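Local coordinates for sensor protein CpxA (Vibrio parahaemolyticus, PDB 3V67) that probably acts as a membrane-bound sensor histidine kinase of a two-component system, the piece here being its periplasmic sensor domain of PAS fold, at residues Glu22-Ile27 / Pro107-Leu112. Sequence-based numbering, arbitrary orientation.
Sequences ETRDAI and PVPIVL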
loop_
_atom_site.group_PDB
_atom_site.type_symbol
_atom_site.label_atom_id
_atom_site.label_comp_id
_atom_site.label_asym_id
_atom_site.label_seq_id
_atom_site.Cartn_x
_atom_site.Cartn_y
_atom_site.Cartn_z
ATOM N N GLU A 22 11.582 14.550 1.171
ATOM C CA GLU A 22 11.603 15.852 0.514
ATOM C C GLU A 22 11.058 16.984 1.390
ATOM O O GLU A 22 11.669 18.051 1.477
ATOM C CB GLU A 22 10.860 15.791 -0.822
ATOM C CG GLU A 22 11.593 14.991 -1.892
ATOM C CD GLU A 22 10.754 14.765 -3.136
ATOM O OE1 GLU A 22 9.558 15.125 -3.126
ATOM O OE2 GLU A 22 11.294 14.225 -4.124
ATOM N N THR A 23 9.920 16.758 2.045
ATOM C CA THR A 23 9.351 17.795 2.905
ATOM C C THR A 23 10.150 17.942 4.195
ATOM O O THR A 23 10.153 19.005 4.810
ATOM C CB THR A 23 7.858 17.560 3.249
ATOM O OG1 THR A 23 7.746 16.922 4.526
ATOM C CG2 THR A 23 7.169 16.722 2.189
ATOM N N ARG A 24 10.823 16.871 4.606
ATOM C CA ARG A 24 11.715 16.936 5.757
ATOM C C ARG A 24 12.857 17.891 5.438
ATOM O O ARG A 24 13.098 18.849 6.175
ATOM C CB ARG A 24 12.258 15.544 6.100
ATOM C CG ARG A 24 12.986 15.434 7.443
ATOM C CD ARG A 24 14.467 15.788 7.338
ATOM N NE ARG A 24 15.060 15.310 6.092
ATOM C CZ ARG A 24 15.619 14.114 5.929
ATOM N NH1 ARG A 24 15.670 13.252 6.936
ATOM N NH2 ARG A 24 16.126 13.778 4.752
ATOM N N ASP A 25 13.553 17.620 4.335
ATOM C CA ASP A 25 14.644 18.478 3.880
ATOM C C ASP A 25 14.176 19.916 3.679
ATOM O O ASP A 25 14.895 20.865 3.997
ATOM C CB ASP A 25 15.248 17.937 2.581
ATOM C CG ASP A 25 16.276 16.845 2.824
ATOM O OD1 ASP A 25 16.314 16.298 3.945
ATOM O OD2 ASP A 25 17.048 16.532 1.893
ATOM N N ALA A 26 12.961 20.066 3.156
ATOM C CA ALA A 26 12.391 21.389 2.907
ATOM C C ALA A 26 12.148 22.163 4.199
ATOM O O ALA A 26 12.485 23.342 4.294
ATOM C CB ALA A 26 11.103 21.267 2.115
ATOM N N ILE A 27 11.555 21.497 5.186
ATOM C CA ILE A 27 11.307 22.105 6.490
ATOM C C ILE A 27 12.629 22.457 7.166
ATOM O O ILE A 27 12.762 23.514 7.794
ATOM C CB ILE A 27 10.471 21.173 7.398
ATOM C CG1 ILE A 27 9.024 21.106 6.900
ATOM C CG2 ILE A 27 10.500 21.646 8.841
ATOM C CD1 ILE A 27 8.097 20.311 7.807
ATOM N N PRO A 107 9.583 7.011 11.952
ATOM C CA PRO A 107 10.065 8.391 11.980
ATOM C C PRO A 107 11.126 8.621 10.920
ATOM O O PRO A 107 11.732 7.653 10.454
ATOM C CB PRO A 107 10.722 8.479 13.354
ATOM C CG PRO A 107 11.292 7.117 13.562
ATOM C CD PRO A 107 10.308 6.161 12.916
ATOM N N VAL A 108 11.355 9.880 10.553
ATOM C CA VAL A 108 12.539 10.236 9.771
ATOM C C VAL A 108 13.329 11.291 10.535
ATOM O O VAL A 108 12.746 12.196 11.122
ATOM C CB VAL A 108 12.191 10.746 8.345
ATOM C CG1 VAL A 108 11.536 9.639 7.530
ATOM C CG2 VAL A 108 11.298 11.976 8.396
ATOM N N PRO A 109 14.663 11.170 10.551
ATOM C CA PRO A 109 15.457 12.142 11.308
ATOM C C PRO A 109 15.298 13.559 10.773
ATOM O O PRO A 109 15.125 13.749 9.571
ATOM C CB PRO A 109 16.894 11.654 11.108
ATOM C CG PRO A 109 16.848 10.790 9.887
ATOM C CD PRO A 109 15.502 10.148 9.903
ATOM N N ILE A 110 15.339 14.540 11.666
ATOM C CA ILE A 110 15.261 15.935 11.260
ATOM C C ILE A 110 16.060 16.807 12.220
ATOM O O ILE A 110 16.201 16.480 13.393
ATOM C CB ILE A 110 13.795 16.424 11.162
ATOM C CG1 ILE A 110 13.704 17.711 10.332
ATOM C CG2 ILE A 110 13.183 16.607 12.547
ATOM C CD1 ILE A 110 12.284 18.192 10.088
ATOM N N VAL A 111 16.612 17.901 11.711
ATOM C CA VAL A 111 17.356 18.824 12.554
ATOM C C VAL A 111 16.683 20.186 12.557
ATOM O O VAL A 111 16.620 20.865 11.528
ATOM C CB VAL A 111 18.817 18.981 12.094
ATOM C CG1 VAL A 111 19.522 20.037 12.931
ATOM C CG2 VAL A 111 19.549 17.647 12.175
ATOM N N LEU A 112 16.179 20.576 13.724
ATOM C CA LEU A 112 15.518 21.860 13.885
ATOM C C LEU A 112 16.091 22.573 15.098
ATOM O O LEU A 112 16.181 21.986 16.175
ATOM C CB LEU A 112 14.008 21.664 14.051
ATOM C CG LEU A 112 13.260 21.006 12.885
ATOM C CD1 LEU A 112 11.774 20.897 13.201
ATOM C CD2 LEU A 112 13.481 21.771 11.585
#
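The guanidinium of Arg24 meets the strand with its edge: the carbonyl oxygen of Pro109 lies close to the group's plane, 2.7 Å from NH1, and the N-H...O angle is 161°. At another edge of the same group, NE and NH2 of Arg24 both reach OD1 of Asp25, the next residue on the helix. NE comes nearly along the C-O axis of that oxygen, while NH2 reaches it from above the carboxylate plane; with two N-H groups converging on one oxygen, both bonds are well short of straight. One salt bridge and one backbone carbonyl together fix the rotation of the group. Getting there takes a bent chain: CG of Arg24 starts anti to the backbone N (chi1 -169°), then chi2 and chi3 both turn, and CD of Arg24 passes 3.6 Å from CG1 of Ile110. The aliphatic part of Arg24 and the side chain of Ile110 run past each other in opposite directions, with CG2 of Val108 4.0 Å from CG of Arg24. One turn further along the helix, CG2 of Ile27 sits 4.1 Å from CD1 of Ile110 and also touches CD2 of Leu112, an apolar patch beside the polar one. The axes of 22-27 and 107-112 run almost parallel, 11° apart, and come within 8.5 Å, where helix 14-30 lies over strand 102-112 of this PAS-fold domain's antiparallel sheet. Gln28 adds a side-chain bond to the backbone N of Val111, strand 115-124 pairs with Val108 and Ile110, and Phe60 of strand 57-61 and Leu37 and Ile40 of helix 37-46 pack against the apolar end.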